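Local coordinates for antifreeze protein (Marinomonas primoryensis, PDB 3P4G) that binds ice, probably through ice-like waters ordered on one face of a right-handed, calcium-bound beta-helix, and so restrains crystal growth, at residues A75-G80 with D84-A89; I96-G99 with E104-I107; N38-T43 with L50-G55; D122-G127 with G132-G137; I143-G146 with A152-A155. All blocks are in the same frame, centred on the assembly; numbering follows the deposited sequence.

Interaction 1 of 5, residues A75-G80 with D84-A89; sequences AVLDMG and DQLYVA. With CA (calcium ion), chain F; CA (calcium ion), chain G.
This contact is a calcium-binding turn of a right-handed beta-helix, where M79 and G80 meet D84 across the bend between strands 77-78 and 85-88. The D84 carboxylate bridges two metal sites. Its OD1 binds one calcium at 2.3 Å, together with M79 O. Its OD2 binds the next calcium at 2.3 Å, together with G80 O. The M79 and D84 side chains pass alongside one another, running opposite ways, their CB atoms 3.5 Å apart. M79 is folded over at chi2 and chi3 (-60° and -69°), which brings its CE back toward the start of strand 85-88, 3.5 Å from Q85 O and 3.9 Å from L86 CB. Deeper inside, L77 and L86 meet end to end, with their CD2 methyls 4.0 Å apart. V59 of the preceding coil touches M79 and L86. An Asx turn shapes the metal loop: G80 N donates to D78 OD1 at 2.9 Å, from above the carboxylate plane.

Interaction 2 of 5, residues I96-G99 with E104-I107; sequences IDAG and EIYI. With CA (calcium ion), chain G; CA (calcium ion), chain H.
This is a purely apolar contact in the interior of the coil, where I96 and A98 on one wall face I105 and I107 on the other. No hydrogen bond crosses between 96-99 and 104-107. The two tightest approaches come from the delta methyls. I96 CD1 meets I107 CD1 at 3.8 Å, and these two side chains point tip to tip. I105 CD1 lies 3.9 Å from A98 CB and also touches I96 CG2 at 4.1 Å. I96 and I105 slide past each other rather than meeting head on. In all three isoleucines CG1 stands anti to the carbonyl carbon, chi1 near -65°, and this carries the long branch across the interior. The single methyl of A98 fits beside I105 at the end of strand 96-97, where the chain enters a calcium-binding turn of the beta-helix. Here the backbone takes over as ligand. A98 O binds one calcium and G99 O binds the next, each at 2.4 Å. D103, with one oxygen on each ion, joins both sites. Strand 104-107 turns Y106 to the outside, where its ring stacks with that of Y125 on the following coil. On the other wall G99 N donates to D97 OD1 at 2.8 Å, closing an Asx turn.

Interaction 3 of 5, residues N38-T43 with L50-G55; sequences NNVAVT and LNVLAG. With CA (calcium ion), chain E; CA (calcium ion), chain F.
Strands 39-42 and 50-51 run in opposite directions on facing walls of one coil, closest at N38 and V52, whose CA atoms are 6.7 Å apart. The coil belongs to a right-handed beta-helix, near its N-terminal end. Inside it the V40 and V52 side chains cross obliquely, with V40 CG2 3.7 Å from V52 CG1. L50 lies further along the wall: its CD1 comes to 4.3 Å from V40 CG1 and just reaches V42. V59 and F25, on the coils to either side, also touch V40. At the wall's end N38 and V52 share a calcium ion, which V52 O binds at 2.3 Å and A54 O at 2.2 Å. D34, S36 and D57 complete this site. The carbonyls of L53 and G55 serve the next calcium, so the turn feeds both ions alternately. L53 N closes an Asx turn on N51 OD1 at 3.0 Å, tilted 30° from the carbonyl plane.

Interaction 4 of 5, residues D122-G127 with G132-G137; sequences DEVYIG and GDLDAG. With CA (calcium ion), chain I; CA (calcium ion), chain H; CA (calcium ion), chain J.
The D122 carboxylate swings toward the A136 end of the other segment because its CG stands anti to the carbonyl carbon (chi1 -56°), while L134 reaches inward with CG anti to the backbone N (chi1 -171°). Both belong to one coil of the calcium-bound beta-helix, where strand 123-126 faces strand 134-135. L134 CD1 carries the apolar part. It meets I126 CD1 at 3.9 Å and V124 CG1 at 4.1 Å, tip to tip in each case, so one leucine methyl serves two residues of the facing strand. I126 gets there through its long CG1 branch, and V124 through its CG1 methyl. Nearer the metal row, the walls are linked through a shared calcium ion. D122 OD2 binds this calcium at 2.4 Å, and A136 O, 3.6 Å from D122 OD2, binds the same ion. D122 OD1 takes the preceding calcium at 2.3 Å. Each carboxylate oxygen is on a different metal, so D122 bridges neighbouring ions. G118, G120, T138 and D141 complete the site shared with A136. G137 O passes to a third calcium, and G137 N donates to D135 OD2 at 2.7 Å in an Asx turn.

Interaction 5 of 5, residues I143-G146 with A152-A155; sequences IQIG and ALNA. With CA (calcium ion), chain J.
I143, I145, L153 and A155 meet through aliphatic carbons alone, with no flat side chain between them. The planar amides of Q144 and N154 stand on the outer sides of their strands and leave the interior to branched alkyl groups. Q144 instead packs against Y125 on the preceding coil. Inside, L153 CD1 fits between the two isoleucines of the opposite strand. It approaches I145 CG1 at 4.2 Å and I143 CG2 at 4.3 Å. I143 also extends its CD1 past the leucine to A155 CB, at 4.4 Å. The chi2 of I143, 100°, lies away from the usual staggered values and turns this methyl toward the alanine. The spacings are those of ordinary van der Waals packing. Strands 142-145 and 153-154 here form facing walls of one coil of the right-handed beta-helix, and their side chains fill the space between. No hydrogen bond joins the walls. The preceding and following coils continue the filling: I126 touches I145 from one side, and L162 touches I143 and L153 from the other. At the C-terminal end of strand 153-154 the polar layer begins. A155 O binds a calcium at 2.3 Å. G137, D139, D141, T157 and D160 supply the other ligands of that ion, drawn from this turn and the one before it. At the other end of 152-155, A152 N donates a hydrogen bond to D133 OD1 on the preceding coil.

Along the chain the order is interaction 3, 1, 2, 4, 5. All are in series; none nests or crosses. Interactions 1 and 2 close short calcium-binding turns. Interactions 3, 4 and 5 close the longer turns at the other end of the coils. Each successive pair shares one calcium: 3 with 1, 1 with 2, 2 with 4, and 4 with 5. Probable backbone hydrogen bonds add to this, as from L86 N to E104 O, D78 N to L50 O, I105 N to E123 O and A136 N to N154 O. Together the contacts tie the two parallel strand stacks of the beta-helix to each other, coil by coil. Centres of interactions 3 and 5 are about 24 Å apart.

Interaction 1 of 5, residues A75-G80 with D84-A89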
loop_
_atom_site.group_PDB
_atom_site.type_symbol
_atom_site.label_atom_id
_atom_site.label_comp_id
_atom_site.label_asym_id
_atom_site.label_seq_id
_atom_site.Cartn_x
_atom_site.Cartn_y
_atom_site.Cartn_z
ATOM N N ALA A 75 -13.617 15.599 13.372
ATOM C CA ALA A 75 -13.290 14.331 14.034
ATOM C C ALA A 75 -14.310 14.073 15.136
ATOM O O ALA A 75 -14.686 15.002 15.855
ATOM C CB ALA A 75 -11.851 14.408 14.674
ATOM N N VAL A 76 -14.753 12.829 15.280
ATOM C CA VAL A 76 -15.494 12.409 16.458
ATOM C C VAL A 76 -14.527 12.216 17.640
ATOM O O VAL A 76 -14.794 12.696 18.771
ATOM C CB VAL A 76 -16.284 11.122 16.167
ATOM C CG1 VAL A 76 -16.952 10.591 17.429
ATOM C CG2 VAL A 76 -17.346 11.425 15.039
ATOM N N LEU A 77 -13.402 11.574 17.360
ATOM C CA LEU A 77 -12.416 11.299 18.391
ATOM C C LEU A 77 -11.128 12.023 17.971
ATOM O O LEU A 77 -10.602 11.748 16.895
ATOM C CB LEU A 77 -12.228 9.783 18.489
ATOM C CG LEU A 77 -11.114 9.218 19.336
ATOM C CD1 LEU A 77 -10.881 9.881 20.639
ATOM C CD2 LEU A 77 -11.481 7.737 19.572
ATOM N N ASP A 78 -10.671 12.959 18.812
ATOM C CA ASP A 78 -9.475 13.764 18.514
ATOM C C ASP A 78 -8.449 13.572 19.638
ATOM O O ASP A 78 -8.752 13.842 20.825
ATOM C CB ASP A 78 -9.925 15.234 18.310
ATOM C CG ASP A 78 -8.805 16.179 17.941
ATOM O OD1 ASP A 78 -7.636 15.797 17.796
ATOM O OD2 ASP A 78 -9.113 17.392 17.816
ATOM N N MET A 79 -7.284 13.045 19.278
ATOM C CA MET A 79 -6.231 12.733 20.284
ATOM C C MET A 79 -5.440 14.023 20.556
ATOM O O MET A 79 -4.737 14.144 21.575
ATOM C CB MET A 79 -5.316 11.605 19.811
ATOM C CG MET A 79 -6.074 10.283 19.542
ATOM S SD MET A 79 -6.953 9.621 21.006
ATOM C CE MET A 79 -5.614 9.097 22.102
ATOM N N GLY A 80 -5.607 14.987 19.660
ATOM C CA GLY A 80 -5.010 16.338 19.785
ATOM C C GLY A 80 -3.515 16.369 19.568
ATOM O O GLY A 80 -2.876 15.396 19.070
ATOM N N ASP A 84 0.108 10.604 21.303
ATOM C CA ASP A 84 -1.097 9.986 21.914
ATOM C C ASP A 84 -1.222 8.519 21.589
ATOM O O ASP A 84 -0.710 8.075 20.549
ATOM C CB ASP A 84 -2.339 10.729 21.456
ATOM C CG ASP A 84 -2.266 12.228 21.763
ATOM O OD1 ASP A 84 -2.279 12.647 22.963
ATOM O OD2 ASP A 84 -2.168 13.027 20.814
ATOM N N GLN A 85 -1.939 7.776 22.439
ATOM C CA GLN A 85 -2.026 6.312 22.245
ATOM C C GLN A 85 -3.487 5.929 22.360
ATOM O O GLN A 85 -4.131 6.223 23.392
ATOM C CB GLN A 85 -1.231 5.634 23.333
ATOM C CG GLN A 85 -1.060 4.121 23.108
ATOM C CD GLN A 85 -0.124 3.504 24.142
ATOM O OE1 GLN A 85 0.845 4.131 24.564
ATOM N NE2 GLN A 85 -0.425 2.275 24.558
ATOM N N LEU A 86 -4.010 5.328 21.302
ATOM C CA LEU A 86 -5.433 4.964 21.220
ATOM C C LEU A 86 -5.619 3.493 21.026
ATOM O O LEU A 86 -4.922 2.861 20.207
ATOM C CB LEU A 86 -6.117 5.775 20.096
ATOM C CG LEU A 86 -7.538 5.322 19.714
ATOM C CD1 LEU A 86 -8.478 5.516 20.928
ATOM C CD2 LEU A 86 -8.016 6.163 18.512
ATOM N N TYR A 87 -6.541 2.907 21.810
ATOM C CA TYR A 87 -6.921 1.524 21.609
ATOM C C TYR A 87 -8.441 1.521 21.440
ATOM O O TYR A 87 -9.140 2.139 22.225
ATOM C CB TYR A 87 -6.538 0.702 22.829
ATOM C CG TYR A 87 -7.089 -0.720 22.769
ATOM C CD1 TYR A 87 -6.469 -1.690 21.986
ATOM C CD2 TYR A 87 -8.219 -1.072 23.500
ATOM C CE1 TYR A 87 -6.988 -2.991 21.930
ATOM C CE2 TYR A 87 -8.731 -2.370 23.464
ATOM C CZ TYR A 87 -8.106 -3.313 22.693
ATOM O OH TYR A 87 -8.617 -4.595 22.622
ATOM N N VAL A 88 -8.925 0.905 20.377
ATOM C CA VAL A 88 -10.370 0.630 20.194
ATOM C C VAL A 88 -10.581 -0.889 19.929
ATOM O O VAL A 88 -10.039 -1.408 18.939
ATOM C CB VAL A 88 -10.935 1.439 19.003
ATOM C CG1 VAL A 88 -12.398 1.041 18.796
ATOM C CG2 VAL A 88 -10.805 2.944 19.229
ATOM N N ALA A 89 -11.349 -1.597 20.773
ATOM C CA ALA A 89 -11.572 -3.033 20.569
ATOM C C ALA A 89 -12.648 -3.334 19.524
ATOM O O ALA A 89 -12.652 -4.409 18.946
ATOM C CB ALA A 89 -11.961 -3.692 21.902
HETATM CA CA CA F . -3.051 14.829 23.039
HETATM CA CA CA G . -1.366 13.587 18.687
#

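Interaction 2 of 5, residues I96-G99 with E104-I107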
loop_
_atom_site.group_PDB
_atom_site.type_symbol
_atom_site.label_atom_id
_atom_site.label_comp_id
_atom_site.label_asym_id
_atom_site.label_seq_id
_atom_site.Cartn_x
_atom_site.Cartn_y
_atom_site.Cartn_z
ATOM N N ILE A 96 -11.552 9.584 13.231
ATOM C CA ILE A 96 -10.456 9.719 14.224
ATOM C C ILE A 96 -9.413 10.671 13.658
ATOM O O ILE A 96 -9.011 10.568 12.485
ATOM C CB ILE A 96 -9.793 8.371 14.531
ATOM C CG1 ILE A 96 -10.783 7.433 15.281
ATOM C CG2 ILE A 96 -8.490 8.550 15.404
ATOM C CD1 ILE A 96 -10.241 5.997 15.367
ATOM N N ASP A 97 -8.981 11.613 14.495
ATOM C CA ASP A 97 -7.826 12.435 14.134
ATOM C C ASP A 97 -6.823 12.266 15.291
ATOM O O ASP A 97 -7.151 12.564 16.454
ATOM C CB ASP A 97 -8.273 13.883 14.038
ATOM C CG ASP A 97 -7.109 14.867 13.797
ATOM O OD1 ASP A 97 -5.964 14.453 13.452
ATOM O OD2 ASP A 97 -7.398 16.103 13.918
ATOM N N ALA A 98 -5.650 11.747 14.967
ATOM C CA ALA A 98 -4.589 11.596 15.974
ATOM C C ALA A 98 -3.812 12.916 16.178
ATOM O O ALA A 98 -3.084 13.067 17.163
ATOM C CB ALA A 98 -3.637 10.430 15.594
ATOM N N GLY A 99 -4.021 13.886 15.315
ATOM C CA GLY A 99 -3.348 15.178 15.386
ATOM C C GLY A 99 -1.846 15.176 15.168
ATOM O O GLY A 99 -1.215 14.183 14.729
ATOM N N GLU A 104 0.053 6.587 18.227
ATOM C CA GLU A 104 -0.014 5.129 18.132
ATOM C C GLU A 104 -1.491 4.784 18.209
ATOM O O GLU A 104 -2.145 5.130 19.191
ATOM C CB GLU A 104 0.795 4.506 19.261
ATOM C CG GLU A 104 0.727 3.015 19.255
ATOM C CD GLU A 104 1.843 2.322 20.046
ATOM O OE1 GLU A 104 2.832 2.937 20.508
ATOM O OE2 GLU A 104 1.737 1.085 20.181
ATOM N N ILE A 105 -2.019 4.186 17.145
ATOM C CA ILE A 105 -3.479 3.822 17.070
ATOM C C ILE A 105 -3.592 2.296 16.865
ATOM O O ILE A 105 -2.901 1.711 16.011
ATOM C CB ILE A 105 -4.159 4.514 15.913
ATOM C CG1 ILE A 105 -4.230 6.034 16.148
ATOM C CG2 ILE A 105 -5.596 3.997 15.751
ATOM C CD1 ILE A 105 -4.784 6.795 14.918
ATOM N N TYR A 106 -4.453 1.645 17.660
ATOM C CA TYR A 106 -4.719 0.268 17.488
ATOM C C TYR A 106 -6.218 0.067 17.549
ATOM O O TYR A 106 -6.799 0.215 18.620
ATOM C CB TYR A 106 -4.082 -0.528 18.649
ATOM C CG TYR A 106 -4.071 -2.040 18.446
ATOM C CD1 TYR A 106 -2.932 -2.692 17.996
ATOM C CD2 TYR A 106 -5.215 -2.822 18.701
ATOM C CE1 TYR A 106 -2.906 -4.071 17.841
ATOM C CE2 TYR A 106 -5.203 -4.215 18.502
ATOM C CZ TYR A 106 -4.045 -4.820 18.078
ATOM O OH TYR A 106 -4.022 -6.204 17.878
ATOM N N ILE A 107 -6.803 -0.287 16.415
ATOM C CA ILE A 107 -8.234 -0.583 16.298
ATOM C C ILE A 107 -8.370 -2.062 15.899
ATOM O O ILE A 107 -7.863 -2.493 14.855
ATOM C CB ILE A 107 -8.852 0.308 15.212
ATOM C CG1 ILE A 107 -8.730 1.789 15.622
ATOM C CG2 ILE A 107 -10.267 -0.153 14.908
ATOM C CD1 ILE A 107 -8.618 2.694 14.413
HETATM CA CA CA G . -1.366 13.587 18.687
HETATM CA CA CA H . 0.350 12.369 14.399
#

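Interaction 3 of 5, residues N38-T43 with L50-G55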
loop_
_atom_site.group_PDB
_atom_site.type_symbol
_atom_site.label_atom_id
_atom_site.label_comp_id
_atom_site.label_asym_id
_atom_site.label_seq_id
_atom_site.Cartn_x
_atom_site.Cartn_y
_atom_site.Cartn_z
ATOM N N ASN A 38 -3.943 12.818 29.776
ATOM C CA ASN A 38 -5.132 12.058 30.144
ATOM C C ASN A 38 -5.041 10.543 30.002
ATOM O O ASN A 38 -4.293 10.016 29.185
ATOM C CB ASN A 38 -6.337 12.576 29.357
ATOM C CG ASN A 38 -6.667 14.008 29.687
ATOM O OD1 ASN A 38 -6.516 14.910 28.856
ATOM N ND2 ASN A 38 -7.154 14.241 30.917
ATOM N N ASN A 39 -5.843 9.841 30.808
ATOM C CA ASN A 39 -6.031 8.392 30.650
ATOM C C ASN A 39 -7.538 8.188 30.670
ATOM O O ASN A 39 -8.201 8.440 31.693
ATOM C CB ASN A 39 -5.364 7.559 31.772
ATOM C CG ASN A 39 -5.547 6.056 31.553
ATOM O OD1 ASN A 39 -5.373 5.557 30.444
ATOM N ND2 ASN A 39 -5.932 5.351 32.579
ATOM N N VAL A 40 -8.088 7.828 29.514
ATOM C CA VAL A 40 -9.532 7.679 29.367
ATOM C C VAL A 40 -9.833 6.217 29.129
ATOM O O VAL A 40 -9.301 5.623 28.186
ATOM C CB VAL A 40 -10.072 8.568 28.226
ATOM C CG1 VAL A 40 -11.653 8.389 28.033
ATOM C CG2 VAL A 40 -9.725 10.024 28.500
ATOM N N ALA A 41 -10.688 5.629 29.986
ATOM C CA ALA A 41 -11.080 4.239 29.848
ATOM C C ALA A 41 -12.571 4.196 29.630
ATOM O O ALA A 41 -13.329 4.634 30.516
ATOM C CB ALA A 41 -10.724 3.448 31.160
ATOM N N VAL A 42 -12.994 3.695 28.480
ATOM C CA VAL A 42 -14.424 3.541 28.135
ATOM C C VAL A 42 -14.738 2.039 27.957
ATOM O O VAL A 42 -14.223 1.384 27.051
ATOM C CB VAL A 42 -14.784 4.341 26.828
ATOM C CG1 VAL A 42 -16.280 4.174 26.474
ATOM C CG2 VAL A 42 -14.383 5.829 26.975
ATOM N N THR A 43 -15.560 1.464 28.841
ATOM C CA THR A 43 -15.866 0.028 28.735
ATOM C C THR A 43 -16.962 -0.229 27.689
ATOM O O THR A 43 -17.097 -1.358 27.209
ATOM C CB THR A 43 -16.326 -0.603 30.078
ATOM O OG1 THR A 43 -17.448 0.121 30.554
ATOM C CG2 THR A 43 -15.240 -0.537 31.131
ATOM N N LEU A 50 -15.080 13.095 21.572
ATOM C CA LEU A 50 -14.104 12.823 22.613
ATOM C C LEU A 50 -12.817 13.486 22.135
ATOM O O LEU A 50 -12.249 13.121 21.112
ATOM C CB LEU A 50 -13.923 11.294 22.809
ATOM C CG LEU A 50 -13.287 10.822 24.121
ATOM C CD1 LEU A 50 -13.519 9.305 24.290
ATOM C CD2 LEU A 50 -11.796 11.162 24.114
ATOM N N ASN A 51 -12.363 14.469 22.885
ATOM C CA ASN A 51 -11.176 15.223 22.516
ATOM C C ASN A 51 -10.242 15.363 23.725
ATOM O O ASN A 51 -10.511 16.123 24.664
ATOM C CB ASN A 51 -11.630 16.601 21.996
ATOM C CG ASN A 51 -10.464 17.471 21.409
ATOM O OD1 ASN A 51 -9.283 17.183 21.571
ATOM N ND2 ASN A 51 -10.833 18.578 20.768
ATOM N N VAL A 52 -9.126 14.649 23.677
ATOM C CA VAL A 52 -8.233 14.673 24.825
ATOM C C VAL A 52 -7.191 15.790 24.766
ATOM O O VAL A 52 -6.401 15.957 25.715
ATOM C CB VAL A 52 -7.611 13.260 25.106
ATOM C CG1 VAL A 52 -8.666 12.324 25.783
ATOM C CG2 VAL A 52 -7.086 12.600 23.834
ATOM N N LEU A 53 -7.223 16.596 23.688
ATOM C CA LEU A 53 -6.542 17.904 23.646
ATOM C C LEU A 53 -5.027 17.745 23.832
ATOM O O LEU A 53 -4.435 16.729 23.432
ATOM C CB LEU A 53 -7.143 18.890 24.707
ATOM C CG LEU A 53 -8.626 19.248 24.488
ATOM C CD1 LEU A 53 -9.290 19.794 25.751
ATOM C CD2 LEU A 53 -8.790 20.263 23.338
ATOM N N ALA A 54 -4.398 18.759 24.387
ATOM C CA ALA A 54 -2.933 18.696 24.556
ATOM C C ALA A 54 -2.506 17.625 25.566
ATOM O O ALA A 54 -3.322 17.075 26.347
ATOM C CB ALA A 54 -2.345 20.055 24.912
ATOM N N GLY A 55 -1.208 17.346 25.543
ATOM C CA GLY A 55 -0.688 16.305 26.415
ATOM C C GLY A 55 -0.572 14.997 25.663
ATOM O O GLY A 55 -1.182 14.805 24.604
HETATM CA CA CA E . -4.884 15.909 27.410
HETATM CA CA CA F . -3.051 14.829 23.039
#

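Interaction 4 of 5, residues D122-G127 with G132-G137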
loop_
_atom_site.group_PDB
_atom_site.type_symbol
_atom_site.label_atom_id
_atom_site.label_comp_id
_atom_site.label_asym_id
_atom_site.label_seq_id
_atom_site.Cartn_x
_atom_site.Cartn_y
_atom_site.Cartn_z
ATOM N N ASP A 122 3.664 8.258 12.834
ATOM C CA ASP A 122 2.516 7.577 13.475
ATOM C C ASP A 122 2.516 6.079 13.197
ATOM O O ASP A 122 2.940 5.651 12.131
ATOM C CB ASP A 122 1.215 8.141 12.967
ATOM C CG ASP A 122 1.136 9.681 13.169
ATOM O OD1 ASP A 122 1.089 10.157 14.335
ATOM O OD2 ASP A 122 1.151 10.424 12.185
ATOM N N GLU A 123 1.882 5.334 14.098
ATOM C CA GLU A 123 1.789 3.869 13.979
ATOM C C GLU A 123 0.301 3.541 14.028
ATOM O O GLU A 123 -0.362 3.877 15.039
ATOM C CB GLU A 123 2.548 3.224 15.148
ATOM C CG GLU A 123 2.646 1.723 15.056
ATOM C CD GLU A 123 3.774 1.080 15.918
ATOM O OE1 GLU A 123 4.827 1.696 16.353
ATOM O OE2 GLU A 123 3.587 -0.134 16.154
ATOM N N VAL A 124 -0.250 3.007 12.928
ATOM C CA VAL A 124 -1.714 2.728 12.850
ATOM C C VAL A 124 -1.898 1.241 12.579
ATOM O O VAL A 124 -1.328 0.721 11.594
ATOM C CB VAL A 124 -2.405 3.569 11.738
ATOM C CG1 VAL A 124 -3.952 3.315 11.671
ATOM C CG2 VAL A 124 -2.174 5.042 11.964
ATOM N N TYR A 125 -2.682 0.558 13.426
ATOM C CA TYR A 125 -3.028 -0.829 13.218
ATOM C C TYR A 125 -4.566 -0.873 13.210
ATOM O O TYR A 125 -5.228 -0.314 14.142
ATOM C CB TYR A 125 -2.530 -1.674 14.392
ATOM C CG TYR A 125 -2.927 -3.128 14.371
ATOM C CD1 TYR A 125 -2.008 -4.114 14.000
ATOM C CD2 TYR A 125 -4.230 -3.544 14.743
ATOM C CE1 TYR A 125 -2.367 -5.443 13.960
ATOM C CE2 TYR A 125 -4.583 -4.870 14.715
ATOM C CZ TYR A 125 -3.643 -5.821 14.304
ATOM O OH TYR A 125 -3.960 -7.158 14.310
ATOM N N ILE A 126 -5.104 -1.484 12.152
ATOM C CA ILE A 126 -6.538 -1.723 11.989
ATOM C C ILE A 126 -6.642 -3.240 11.732
ATOM O O ILE A 126 -6.113 -3.762 10.720
ATOM C CB ILE A 126 -7.116 -0.923 10.856
ATOM C CG1 ILE A 126 -7.233 0.547 11.299
ATOM C CG2 ILE A 126 -8.530 -1.453 10.416
ATOM C CD1 ILE A 126 -7.323 1.561 10.058
ATOM N N GLY A 127 -7.334 -3.935 12.625
ATOM C CA GLY A 127 -7.378 -5.421 12.567
ATOM C C GLY A 127 -8.341 -5.929 11.456
ATOM O O GLY A 127 -8.128 -6.961 10.779
ATOM N N GLY A 132 -13.143 3.453 5.198
ATOM C CA GLY A 132 -13.141 4.934 5.217
ATOM C C GLY A 132 -11.769 5.345 4.707
ATOM O O GLY A 132 -10.863 4.499 4.627
ATOM N N ASP A 133 -11.593 6.606 4.350
ATOM C CA ASP A 133 -10.332 7.067 3.796
ATOM C C ASP A 133 -9.341 7.305 4.888
ATOM O O ASP A 133 -9.626 8.025 5.830
ATOM C CB ASP A 133 -10.498 8.408 3.051
ATOM C CG ASP A 133 -11.325 8.278 1.789
ATOM O OD1 ASP A 133 -11.556 7.155 1.257
ATOM O OD2 ASP A 133 -11.751 9.327 1.296
ATOM N N LEU A 134 -8.178 6.693 4.753
ATOM C CA LEU A 134 -7.101 6.917 5.706
ATOM C C LEU A 134 -6.017 7.823 5.161
ATOM O O LEU A 134 -5.558 7.679 3.977
ATOM C CB LEU A 134 -6.482 5.554 6.081
ATOM C CG LEU A 134 -5.466 5.615 7.251
ATOM C CD1 LEU A 134 -5.510 4.289 7.969
ATOM C CD2 LEU A 134 -4.084 5.765 6.795
ATOM N N ASP A 135 -5.563 8.766 6.008
ATOM C CA ASP A 135 -4.411 9.585 5.642
ATOM C C ASP A 135 -3.380 9.508 6.750
ATOM O O ASP A 135 -3.667 9.902 7.884
ATOM C CB ASP A 135 -4.817 11.053 5.413
ATOM C CG ASP A 135 -3.751 11.825 4.654
ATOM O OD1 ASP A 135 -4.031 12.486 3.598
ATOM O OD2 ASP A 135 -2.600 11.687 5.010
ATOM N N ALA A 136 -2.195 8.953 6.459
ATOM C CA ALA A 136 -1.171 8.822 7.519
ATOM C C ALA A 136 -0.428 10.137 7.697
ATOM O O ALA A 136 0.318 10.335 8.681
ATOM C CB ALA A 136 -0.187 7.687 7.185
ATOM N N GLY A 137 -0.611 11.065 6.742
ATOM C CA GLY A 137 -0.036 12.402 6.845
ATOM C C GLY A 137 1.481 12.479 6.666
ATOM O O GLY A 137 2.156 11.499 6.214
HETATM CA CA CA I . 2.088 10.994 10.104
HETATM CA CA CA H . 0.350 12.369 14.399
HETATM CA CA CA J . 3.689 9.702 5.934
#

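Interaction 5 of 5, residues I143-G146 with A152-A155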
loop_
_atom_site.group_PDB
_atom_site.type_symbol
_atom_site.label_atom_id
_atom_site.label_comp_id
_atom_site.label_asym_id
_atom_site.label_seq_id
_atom_site.Cartn_x
_atom_site.Cartn_y
_atom_site.Cartn_z
ATOM N N ILE A 143 1.594 1.711 8.741
ATOM C CA ILE A 143 0.149 1.375 8.614
ATOM C C ILE A 143 -0.004 -0.157 8.428
ATOM O O ILE A 143 0.625 -0.762 7.527
ATOM C CB ILE A 143 -0.545 2.117 7.451
ATOM C CG1 ILE A 143 -0.346 3.654 7.572
ATOM C CG2 ILE A 143 -2.027 1.791 7.392
ATOM C CD1 ILE A 143 0.745 4.151 6.663
ATOM N N GLN A 144 -0.821 -0.780 9.275
ATOM C CA GLN A 144 -1.091 -2.173 9.109
ATOM C C GLN A 144 -2.617 -2.345 9.090
ATOM O O GLN A 144 -3.327 -1.847 9.990
ATOM C CB GLN A 144 -0.537 -2.947 10.284
ATOM C CG GLN A 144 -0.795 -4.430 10.140
ATOM C CD GLN A 144 0.105 -5.336 10.959
ATOM O OE1 GLN A 144 1.316 -5.088 11.117
ATOM N NE2 GLN A 144 -0.489 -6.414 11.496
ATOM N N ILE A 145 -3.085 -3.013 8.047
ATOM C CA ILE A 145 -4.537 -3.273 7.833
ATOM C C ILE A 145 -4.664 -4.773 7.721
ATOM O O ILE A 145 -4.120 -5.367 6.772
ATOM C CB ILE A 145 -5.060 -2.598 6.501
ATOM C CG1 ILE A 145 -4.673 -1.137 6.369
ATOM C CG2 ILE A 145 -6.640 -2.845 6.303
ATOM C CD1 ILE A 145 -5.213 -0.165 7.476
ATOM N N GLY A 146 -5.393 -5.401 8.647
ATOM C CA GLY A 146 -5.488 -6.856 8.694
ATOM C C GLY A 146 -6.315 -7.393 7.538
ATOM O O GLY A 146 -5.990 -8.442 6.995
ATOM N N ALA A 152 -9.738 5.133 -0.063
ATOM C CA ALA A 152 -8.434 5.780 -0.277
ATOM C C ALA A 152 -7.480 5.517 0.875
ATOM O O ALA A 152 -7.883 5.506 2.028
ATOM C CB ALA A 152 -8.558 7.325 -0.469
ATOM N N LEU A 153 -6.214 5.307 0.578
ATOM C CA LEU A 153 -5.239 5.222 1.654
ATOM C C LEU A 153 -4.039 6.065 1.172
ATOM O O LEU A 153 -3.349 5.731 0.197
ATOM C CB LEU A 153 -4.847 3.772 1.957
ATOM C CG LEU A 153 -4.042 3.580 3.256
ATOM C CD1 LEU A 153 -4.103 2.085 3.682
ATOM C CD2 LEU A 153 -2.562 4.017 3.177
ATOM N N ASN A 154 -3.809 7.176 1.856
ATOM C CA ASN A 154 -2.743 8.086 1.518
ATOM C C ASN A 154 -1.685 8.057 2.615
ATOM O O ASN A 154 -1.966 8.484 3.738
ATOM C CB ASN A 154 -3.355 9.479 1.350
ATOM C CG ASN A 154 -4.241 9.555 0.123
ATOM O OD1 ASN A 154 -3.871 9.070 -0.938
ATOM N ND2 ASN A 154 -5.430 10.123 0.274
ATOM N N ALA A 155 -0.493 7.526 2.306
ATOM C CA ALA A 155 0.570 7.400 3.309
ATOM C C ALA A 155 1.345 8.728 3.537
ATOM O O ALA A 155 2.020 8.926 4.602
ATOM C CB ALA A 155 1.499 6.252 2.916
HETATM CA CA CA J . 3.689 9.702 5.934
#